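Local coordinates for protein endolysin B (Mycobacterium phage D29, PDB 3HC7) that cleaves the ester link between mycolic acids and the arabinogalactan-peptidoglycan of the mycobacterial host cell wall, so that phage particles are released at lysis, at residues Ser232-Gly235 and Asp236-His240; Asp164-Met167 and Tyr168-Ile171; Leu22-Asp25 and Thr26-Val30. One frame throughout, in Å; residues are numbered along the deposited sequence.

The three contacts are local ones, and all belong to the alpha/beta-hydrolase framework of this esterase. Interaction 1 is a surface contact made of sulfur and aromatic rings, in the loop that delivers the catalytic histidine. Interaction 2, partly buried, is a turn held chiefly by backbone carbonyls and a serine hydroxyl, and it carries the aspartate of the presumed triad; the two loops touch where Pro239 and His240 pack on Asp164-Asp166. Interaction 3 lies apart, its nearest atoms about 6 Å from interaction 1 and about 9 Å from interaction 2. It is a short helix with regular backbone bonds, its buried residues against the central parallel sheet and its charged ones tied to neighbouring loops.

Interaction 1: Ser232-Gly235 and Asp236-His240; sequences SRMG and DKWPH
Met234 makes a Met-aromatic contact with Trp238 and at the same time meets His240, a local side-chain cluster in the surface loop between helix 212-230 and helix 245-251. In the alpha/beta-hydrolase fold, to whose clan the cutinase family belongs, such a loop carries the catalytic histidine, and His240 is that active-site residue here. With no hydrogen bond joining Ser232-Gly235 to Asp236-His240, the side-chain contact is made chiefly by the Met234 thioether against the two rings.

The Met234 chain crosses the indole at about a right angle. Its SD stands over one face of the five-membered ring, 4.0 Å from the ring centroid and only 8° off the normal, and CG follows as a CH-pi donor toward the same face. Methionine suits the place because its flexible, polarisable chain can follow the indole face and still present sulfur to a second ring. That ring is His240, met at the edge near its own plane. The imidazole reaches this position because its CG is turned between the backbone N and the carbonyl carbon (chi1 59°). Phe229 also meets both Trp238 and His240, and Met234 rests on Phe228 and Phe229, so helix 212-230 contributes to the cluster.

Farther along the loop, Gly235 O lies obliquely to the indole, 3.6 Å from Trp238 CD1. On the solvent side Lys237 NZ reaches back to Asp236 OD1 in a weak salt bridge of 3.3 Å, as befits two exposed charged residues. The His240 carbonyl is hydrogen-bonded to Tyr81 OH, and its side chain lies about 7 Å from that of Ser82, the active-site serine, and about 4 Å from that of Asp166, probably the triad acid. On the Met234 side, the closest approach to the imidazole is 3.7 Å, from SD to His240 NE2.

Interaction 2: Asp164-Met167 and Tyr168-Ile171; sequences DGDM and YASI
Ser170 reaches back over the turn to Asp166, and its side chain can be followed outward from CB, which lies 3.6 Å from Asp166 O and 4.1 Å from Asp164 OD1. Beyond it, with chi1 at 59°, OG is folded back over its own main chain and donates to Asp166 O at 2.7 Å. The hydroxyl approaches from well above the plane of that carbonyl, about 60° out of it, rather than along a lone pair. A small hydroxyl residue fits here because it can bond to the main chain without filling the turn. Its single proton goes chiefly to Asp166 O, and His163 O can be only a weak second acceptor sharing it.

The same Asp166 carbonyl takes a weak bond from Ala169 N, while Ser170 N donates to Met167 O at 2.8 Å, so two successive carbonyls are engaged as the chain folds round. These bonds lie in the same turn as Asp166, probably the acid of the catalytic triad. Its carboxylate lies against the methyl of Ala169, OD2 being 3.7 Å from Ala169 CB and bonded to Tyr242 OH. On the other branch, water 1 donates to OD1 and accepts from Tyr168 N, a bridge across the turn.

Met167, bent back at chi2 and chi3, crosses Ile171 at about a right angle. The loop follows strand 157-161, the edge of the parallel sheet, and runs into strand 171-172, where Ile171 pairs with Leu141 of antiparallel strand 140-141 and Ser170 packs on Thr140.

Interaction 3: Leu22-Asp25 and Thr26-Val30; sequences LPAD and TARDV
Thr26 bonds back to Leu22 because its chi1 of -60° sets OG1 anti to the carbonyl carbon and beside the backbone N, leaving hydroxyl and amide both aimed at Leu22 O. OG1 donates to that oxygen at 2.7 Å and Thr26 N at 3.0 Å, reaching it from opposite faces of the carbonyl plane. This is the familiar helical threonine that adds a side-chain bond to the i-to-i-4 backbone bond, in the helix 22-27 of the crossover from strand 5-9 to strand 35-38.

Ala27 N to Pro23 O (177° at the hydrogen) and Arg28 N to Ala24 O continue the ladder and lead into a type I turn, Ala27 to Val30. Proline suits the first turn of a helix, where its missing N-H costs no bond, and the small Ala27 lets the helix lie close on Leu6 and Thr8 of strand 5-9.

Chi1 of -74° starts the Arg28 chain past Ala24, with CG 3.3 Å from Ala24 O; its NH1 bonds to Leu18 O. Asp25 OD1 accepts from Gly21 N, and Asp29 OD2 forms a salt bridge with Arg244 NE. Leu22 O thus takes two bonds, and the hydroxyl of buried Thr26 finds its acceptor within its own helix.

Interaction 1: Ser232-Gly235 and Asp236-His240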
ATOM      1  N   SER A 232      17.514   6.853   0.660  1.00 85.48           N
ATOM      2  CA  SER A 232      18.893   6.463   0.390  1.00 86.80           C
ATOM      3  C   SER A 232      19.080   6.036  -1.058  1.00 94.48           C
ATOM      4  O   SER A 232      18.299   5.244  -1.595  1.00 86.61           O
ATOM      5  CB  SER A 232      19.332   5.342   1.336  1.00 76.66           C
ATOM      6  OG  SER A 232      20.685   5.493   1.726  1.00 76.60           O
ATOM      7  N   ARG A 233      20.122   6.573  -1.683  1.00104.03           N
ATOM      8  CA  ARG A 233      20.462   6.232  -3.056  1.00112.99           C
ATOM      9  C   ARG A 233      21.067   4.832  -3.143  1.00109.10           C
ATOM     10  O   ARG A 233      22.199   4.603  -2.715  1.00116.37           O
ATOM     11  CB  ARG A 233      21.427   7.266  -3.642  1.00123.09           C
ATOM     12  CG  ARG A 233      20.798   8.628  -3.877  1.00130.87           C
ATOM     13  CD  ARG A 233      21.823   9.631  -4.373  1.00141.22           C
ATOM     14  NE  ARG A 233      21.194  10.858  -4.853  1.00150.91           N
ATOM     15  CZ  ARG A 233      21.861  11.943  -5.230  1.00159.48           C
ATOM     16  NH1 ARG A 233      23.187  11.962  -5.182  1.00162.22           N
ATOM     17  NH2 ARG A 233      21.202  13.013  -5.654  1.00163.12           N
ATOM     18  N   MET A 234      20.293   3.901  -3.693  1.00 95.24           N
ATOM     19  CA  MET A 234      20.746   2.536  -3.927  1.00 81.60           C
ATOM     20  C   MET A 234      20.494   2.225  -5.394  1.00 75.33           C
ATOM     21  O   MET A 234      20.038   3.089  -6.137  1.00 73.32           O
ATOM     22  CB  MET A 234      19.959   1.560  -3.057  1.00 75.98           C
ATOM     23  CG  MET A 234      18.503   1.423  -3.480  1.00 79.78           C
ATOM     24  SD  MET A 234      17.454   0.709  -2.207  1.00 88.31           S
ATOM     25  CE  MET A 234      18.032   1.624  -0.782  1.00 46.89           C
ATOM     26  N   GLY A 235      20.776   0.991  -5.806  1.00 77.92           N
ATOM     27  CA  GLY A 235      20.517   0.569  -7.174  1.00 82.05           C
ATOM     28  C   GLY A 235      19.041   0.565  -7.546  1.00 81.49           C
ATOM     29  O   GLY A 235      18.172   0.812  -6.707  1.00 75.63           O
ATOM     30  N   ASP A 236      18.755   0.279  -8.812  1.00 85.47           N
ATOM     31  CA  ASP A 236      17.380   0.291  -9.299  1.00 88.02           C
ATOM     32  C   ASP A 236      16.878  -1.107  -9.654  1.00 85.54           C
ATOM     33  O   ASP A 236      15.917  -1.254 -10.412  1.00 83.45           O
ATOM     34  CB  ASP A 236      17.236   1.235 -10.503  1.00 94.28           C
ATOM     35  CG  ASP A 236      17.978   0.740 -11.736  1.00101.70           C
ATOM     36  OD1 ASP A 236      18.446  -0.417 -11.741  1.00102.87           O
ATOM     37  OD2 ASP A 236      18.092   1.513 -12.712  1.00106.46           O
ATOM     38  N   LYS A 237      17.523  -2.128  -9.100  1.00 78.11           N
ATOM     39  CA  LYS A 237      17.153  -3.504  -9.411  1.00 78.39           C
ATOM     40  C   LYS A 237      16.831  -4.352  -8.170  1.00 74.81           C
ATOM     41  O   LYS A 237      16.931  -5.576  -8.206  1.00 78.51           O
ATOM     42  CB  LYS A 237      18.238  -4.163 -10.266  1.00 79.74           C
ATOM     43  CG  LYS A 237      18.579  -3.357 -11.513  1.00 86.44           C
ATOM     44  CD  LYS A 237      19.308  -4.180 -12.556  1.00 96.58           C
ATOM     45  CE  LYS A 237      19.682  -3.327 -13.762  1.00106.50           C
ATOM     46  NZ  LYS A 237      20.616  -2.227 -13.389  1.00109.45           N
ATOM     47  N   TRP A 238      16.437  -3.694  -7.085  1.00 63.14           N
ATOM     48  CA  TRP A 238      16.018  -4.392  -5.873  1.00 52.55           C
ATOM     49  C   TRP A 238      14.618  -5.000  -6.026  1.00 58.29           C
ATOM     50  O   TRP A 238      13.842  -4.572  -6.882  1.00 61.40           O
ATOM     51  CB  TRP A 238      16.061  -3.435  -4.681  1.00 47.85           C
ATOM     52  CG  TRP A 238      17.454  -3.050  -4.300  1.00 51.60           C
ATOM     53  CD1 TRP A 238      18.378  -2.416  -5.085  1.00 57.97           C
ATOM     54  CD2 TRP A 238      18.087  -3.268  -3.033  1.00 45.36           C
ATOM     55  NE1 TRP A 238      19.549  -2.233  -4.381  1.00 56.06           N
ATOM     56  CE2 TRP A 238      19.394  -2.749  -3.121  1.00 47.71           C
ATOM     57  CE3 TRP A 238      17.676  -3.862  -1.836  1.00 43.15           C
ATOM     58  CZ2 TRP A 238      20.287  -2.798  -2.057  1.00 53.77           C
ATOM     59  CZ3 TRP A 238      18.563  -3.908  -0.780  1.00 48.43           C
ATOM     60  CH2 TRP A 238      19.854  -3.379  -0.897  1.00 51.64           C
ATOM     61  N   PRO A 239      14.295  -6.008  -5.197  1.00 64.03           N
ATOM     62  CA  PRO A 239      13.000  -6.704  -5.235  1.00 60.63           C
ATOM     63  C   PRO A 239      11.809  -5.852  -4.773  1.00 60.90           C
ATOM     64  O   PRO A 239      10.667  -6.141  -5.145  1.00 60.61           O
ATOM     65  CB  PRO A 239      13.213  -7.872  -4.261  1.00 59.40           C
ATOM     66  CG  PRO A 239      14.315  -7.395  -3.354  1.00 57.23           C
ATOM     67  CD  PRO A 239      15.238  -6.687  -4.290  1.00 57.43           C
ATOM     68  N   HIS A 240      12.063  -4.824  -3.968  1.00 51.15           N
ATOM     69  CA  HIS A 240      10.982  -3.966  -3.493  1.00 50.42           C
ATOM     70  C   HIS A 240      10.623  -2.910  -4.537  1.00 48.77           C
ATOM     71  O   HIS A 240       9.757  -2.072  -4.303  1.00 43.01           O
ATOM     72  CB  HIS A 240      11.369  -3.290  -2.174  1.00 51.36           C
ATOM     73  CG  HIS A 240      12.603  -2.449  -2.276  1.00 58.22           C
ATOM     74  ND1 HIS A 240      12.574  -1.073  -2.223  1.00 60.82           N
ATOM     75  CD2 HIS A 240      13.901  -2.790  -2.453  1.00 60.56           C
ATOM     76  CE1 HIS A 240      13.802  -0.602  -2.347  1.00 58.43           C
ATOM     77  NE2 HIS A 240      14.626  -1.624  -2.491  1.00 62.12           N
TER

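Interaction 2: Asp164-Met167 and Tyr168-Ile171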
ATOM      1  N   ASP A 164       8.676 -12.030  -4.858  1.00 74.45           N
ATOM      2  CA  ASP A 164       9.304 -12.709  -3.739  1.00 75.86           C
ATOM      3  C   ASP A 164      10.623 -11.998  -3.466  1.00 66.34           C
ATOM      4  O   ASP A 164      11.353 -11.640  -4.388  1.00 76.74           O
ATOM      5  CB  ASP A 164       9.491 -14.206  -4.004  1.00 85.58           C
ATOM      6  CG  ASP A 164       8.467 -15.058  -3.259  1.00 93.40           C
ATOM      7  OD1 ASP A 164       8.353 -14.889  -2.028  1.00 95.53           O
ATOM      8  OD2 ASP A 164       7.772 -15.887  -3.889  1.00 91.69           O
ATOM      9  N   GLY A 165      10.915 -11.773  -2.198  1.00 56.64           N
ATOM     10  CA  GLY A 165      12.044 -10.939  -1.829  1.00 64.27           C
ATOM     11  C   GLY A 165      11.504  -9.666  -1.212  1.00 62.55           C
ATOM     12  O   GLY A 165      12.139  -9.059  -0.349  1.00 58.11           O
ATOM     13  N   ASP A 166      10.317  -9.266  -1.665  1.00 55.49           N
ATOM     14  CA  ASP A 166       9.577  -8.184  -1.036  1.00 50.73           C
ATOM     15  C   ASP A 166       8.741  -8.808   0.078  1.00 51.15           C
ATOM     16  O   ASP A 166       7.573  -9.146  -0.117  1.00 51.01           O
ATOM     17  CB  ASP A 166       8.688  -7.475  -2.062  1.00 52.82           C
ATOM     18  CG  ASP A 166       8.141  -6.154  -1.549  1.00 56.12           C
ATOM     19  OD1 ASP A 166       8.377  -5.832  -0.363  1.00 56.12           O
ATOM     20  OD2 ASP A 166       7.478  -5.440  -2.332  1.00 48.68           O
ATOM     21  N   MET A 167       9.358  -8.968   1.244  1.00 55.60           N
ATOM     22  CA  MET A 167       8.803  -9.794   2.314  1.00 56.52           C
ATOM     23  C   MET A 167       7.449  -9.340   2.838  1.00 51.51           C
ATOM     24  O   MET A 167       6.531 -10.143   2.956  1.00 55.98           O
ATOM     25  CB  MET A 167       9.795  -9.908   3.470  1.00 55.07           C
ATOM     26  CG  MET A 167      10.969 -10.829   3.186  1.00 53.18           C
ATOM     27  SD  MET A 167      10.467 -12.561   3.093  1.00137.84           S
ATOM     28  CE  MET A 167       9.372 -12.673   4.501  1.00181.53           C
ATOM     29  N   TYR A 168       7.331  -8.057   3.164  1.00 50.73           N
ATOM     30  CA  TYR A 168       6.077  -7.536   3.697  1.00 48.33           C
ATOM     31  C   TYR A 168       4.920  -7.672   2.711  1.00 40.38           C
ATOM     32  O   TYR A 168       3.755  -7.712   3.103  1.00 41.74           O
ATOM     33  CB  TYR A 168       6.249  -6.097   4.185  1.00 51.71           C
ATOM     34  CG  TYR A 168       7.155  -6.022   5.391  1.00 61.37           C
ATOM     35  CD1 TYR A 168       7.457  -7.171   6.115  1.00 63.99           C
ATOM     36  CD2 TYR A 168       7.692  -4.817   5.822  1.00 65.14           C
ATOM     37  CE1 TYR A 168       8.280  -7.127   7.223  1.00 62.23           C
ATOM     38  CE2 TYR A 168       8.518  -4.762   6.938  1.00 61.81           C
ATOM     39  CZ  TYR A 168       8.805  -5.922   7.634  1.00 60.32           C
ATOM     40  OH  TYR A 168       9.620  -5.889   8.743  1.00 57.78           O
ATOM     41  N   ALA A 169       5.244  -7.767   1.429  1.00 45.17           N
ATOM     42  CA  ALA A 169       4.229  -8.000   0.412  1.00 49.28           C
ATOM     43  C   ALA A 169       4.028  -9.496   0.188  1.00 51.73           C
ATOM     44  O   ALA A 169       3.044  -9.917  -0.418  1.00 48.02           O
ATOM     45  CB  ALA A 169       4.611  -7.310  -0.893  1.00 55.79           C
ATOM     46  N   SER A 170       4.972 -10.298   0.670  1.00 49.42           N
ATOM     47  CA  SER A 170       4.933 -11.737   0.433  1.00 57.00           C
ATOM     48  C   SER A 170       5.502 -12.543   1.602  1.00 59.26           C
ATOM     49  O   SER A 170       6.616 -13.054   1.533  1.00 57.69           O
ATOM     50  CB  SER A 170       5.673 -12.086  -0.860  1.00 57.49           C
ATOM     51  OG  SER A 170       7.029 -11.671  -0.796  1.00 62.53           O
ATOM     52  N   ILE A 171       4.725 -12.643   2.674  1.00 61.73           N
ATOM     53  CA  ILE A 171       5.066 -13.485   3.809  1.00 50.50           C
ATOM     54  C   ILE A 171       4.414 -14.831   3.574  1.00 43.94           C
ATOM     55  O   ILE A 171       3.297 -14.891   3.068  1.00 42.65           O
ATOM     56  CB  ILE A 171       4.500 -12.909   5.129  1.00 49.68           C
ATOM     57  CG1 ILE A 171       5.011 -11.489   5.368  1.00 45.88           C
ATOM     58  CG2 ILE A 171       4.851 -13.811   6.312  1.00 44.15           C
ATOM     59  CD1 ILE A 171       6.498 -11.431   5.678  1.00 49.80           C
TER
HETATM   60  O   HOH W   1       9.671  -6.051   2.624  1.00 63.64           O

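Interaction 3: Leu22-Asp25 and Thr26-Val30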
ATOM      1  N   LEU A  22       6.699   5.254  -8.477  1.00 59.19           N
ATOM      2  CA  LEU A  22       5.918   4.303  -9.255  1.00 65.25           C
ATOM      3  C   LEU A  22       4.495   4.755  -9.645  1.00 59.70           C
ATOM      4  O   LEU A  22       4.142   4.710 -10.819  1.00 56.54           O
ATOM      5  CB  LEU A  22       5.892   2.954  -8.523  1.00 72.13           C
ATOM      6  CG  LEU A  22       5.897   1.684  -9.368  1.00 74.14           C
ATOM      7  CD1 LEU A  22       6.755   1.882 -10.585  1.00 74.49           C
ATOM      8  CD2 LEU A  22       6.395   0.508  -8.546  1.00 68.15           C
ATOM      9  N   PRO A  23       3.671   5.182  -8.665  1.00 57.53           N
ATOM     10  CA  PRO A  23       2.293   5.562  -9.013  1.00 60.42           C
ATOM     11  C   PRO A  23       2.225   6.847  -9.824  1.00 62.92           C
ATOM     12  O   PRO A  23       1.389   6.945 -10.713  1.00 61.71           O
ATOM     13  CB  PRO A  23       1.616   5.784  -7.652  1.00 57.27           C
ATOM     14  CG  PRO A  23       2.542   5.239  -6.624  1.00 53.30           C
ATOM     15  CD  PRO A  23       3.926   5.282  -7.217  1.00 51.34           C
ATOM     16  N   ALA A  24       3.077   7.820  -9.523  1.00 64.14           N
ATOM     17  CA  ALA A  24       3.052   9.071 -10.274  1.00 67.51           C
ATOM     18  C   ALA A  24       3.626   8.867 -11.670  1.00 70.03           C
ATOM     19  O   ALA A  24       3.104   9.406 -12.650  1.00 70.97           O
ATOM     20  CB  ALA A  24       3.797  10.165  -9.535  1.00 66.02           C
ATOM     21  N   ASP A  25       4.701   8.085 -11.760  1.00 69.63           N
ATOM     22  CA  ASP A  25       5.306   7.777 -13.055  1.00 78.15           C
ATOM     23  C   ASP A  25       4.257   7.136 -13.947  1.00 77.73           C
ATOM     24  O   ASP A  25       4.169   7.427 -15.140  1.00 80.91           O
ATOM     25  CB  ASP A  25       6.478   6.804 -12.905  1.00 79.46           C
ATOM     26  CG  ASP A  25       7.586   7.340 -12.019  1.00 77.72           C
ATOM     27  OD1 ASP A  25       7.657   8.575 -11.821  1.00 71.43           O
ATOM     28  OD2 ASP A  25       8.388   6.511 -11.526  1.00 69.73           O
ATOM     29  N   THR A  26       3.468   6.248 -13.353  1.00 71.19           N
ATOM     30  CA  THR A  26       2.446   5.526 -14.088  1.00 72.58           C
ATOM     31  C   THR A  26       1.387   6.493 -14.603  1.00 65.29           C
ATOM     32  O   THR A  26       1.128   6.541 -15.799  1.00 69.47           O
ATOM     33  CB  THR A  26       1.807   4.417 -13.224  1.00 67.37           C
ATOM     34  OG1 THR A  26       2.818   3.482 -12.823  1.00 66.92           O
ATOM     35  CG2 THR A  26       0.732   3.684 -14.001  1.00 66.48           C
ATOM     36  N   ALA A  27       0.783   7.265 -13.699  1.00 61.89           N
ATOM     37  CA  ALA A  27      -0.207   8.273 -14.083  1.00 68.69           C
ATOM     38  C   ALA A  27       0.267   9.131 -15.262  1.00 79.81           C
ATOM     39  O   ALA A  27      -0.513   9.474 -16.155  1.00 83.70           O
ATOM     40  CB  ALA A  27      -0.560   9.152 -12.893  1.00 62.44           C
ATOM     41  N   ARG A  28       1.551   9.474 -15.258  1.00 81.09           N
ATOM     42  CA  ARG A  28       2.124  10.310 -16.309  1.00 87.44           C
ATOM     43  C   ARG A  28       2.171   9.608 -17.665  1.00 88.89           C
ATOM     44  O   ARG A  28       2.377  10.251 -18.695  1.00 93.51           O
ATOM     45  CB  ARG A  28       3.522  10.794 -15.910  1.00 89.64           C
ATOM     46  CG  ARG A  28       3.515  11.875 -14.842  1.00 90.63           C
ATOM     47  CD  ARG A  28       4.895  12.480 -14.652  1.00 91.38           C
ATOM     48  NE  ARG A  28       4.822  13.809 -14.053  1.00 92.04           N
ATOM     49  CZ  ARG A  28       5.021  14.059 -12.763  1.00 90.27           C
ATOM     50  NH1 ARG A  28       5.317  13.068 -11.931  1.00 91.79           N
ATOM     51  NH2 ARG A  28       4.932  15.301 -12.306  1.00 89.66           N
ATOM     52  N   ASP A  29       1.981   8.293 -17.665  1.00 84.77           N
ATOM     53  CA  ASP A  29       2.001   7.516 -18.904  1.00 86.48           C
ATOM     54  C   ASP A  29       0.602   7.268 -19.473  1.00 85.70           C
ATOM     55  O   ASP A  29       0.454   6.616 -20.505  1.00 81.93           O
ATOM     56  CB  ASP A  29       2.723   6.184 -18.694  1.00 87.29           C
ATOM     57  CG  ASP A  29       4.232   6.334 -18.674  1.00 94.34           C
ATOM     58  OD1 ASP A  29       4.724   7.470 -18.840  1.00 88.00           O
ATOM     59  OD2 ASP A  29       4.926   5.311 -18.491  1.00 97.25           O
ATOM     60  N   VAL A  30      -0.421   7.786 -18.804  1.00 89.22           N
ATOM     61  CA  VAL A  30      -1.790   7.576 -19.265  1.00 92.94           C
ATOM     62  C   VAL A  30      -2.647   8.831 -19.139  1.00 97.29           C
ATOM     63  O   VAL A  30      -3.875   8.746 -19.096  1.00 95.14           O
ATOM     64  CB  VAL A  30      -2.484   6.419 -18.497  1.00 71.67           C
ATOM     65  CG1 VAL A  30      -1.631   5.161 -18.527  1.00 75.68           C
ATOM     66  CG2 VAL A  30      -2.783   6.826 -17.057  1.00 64.86           C
TER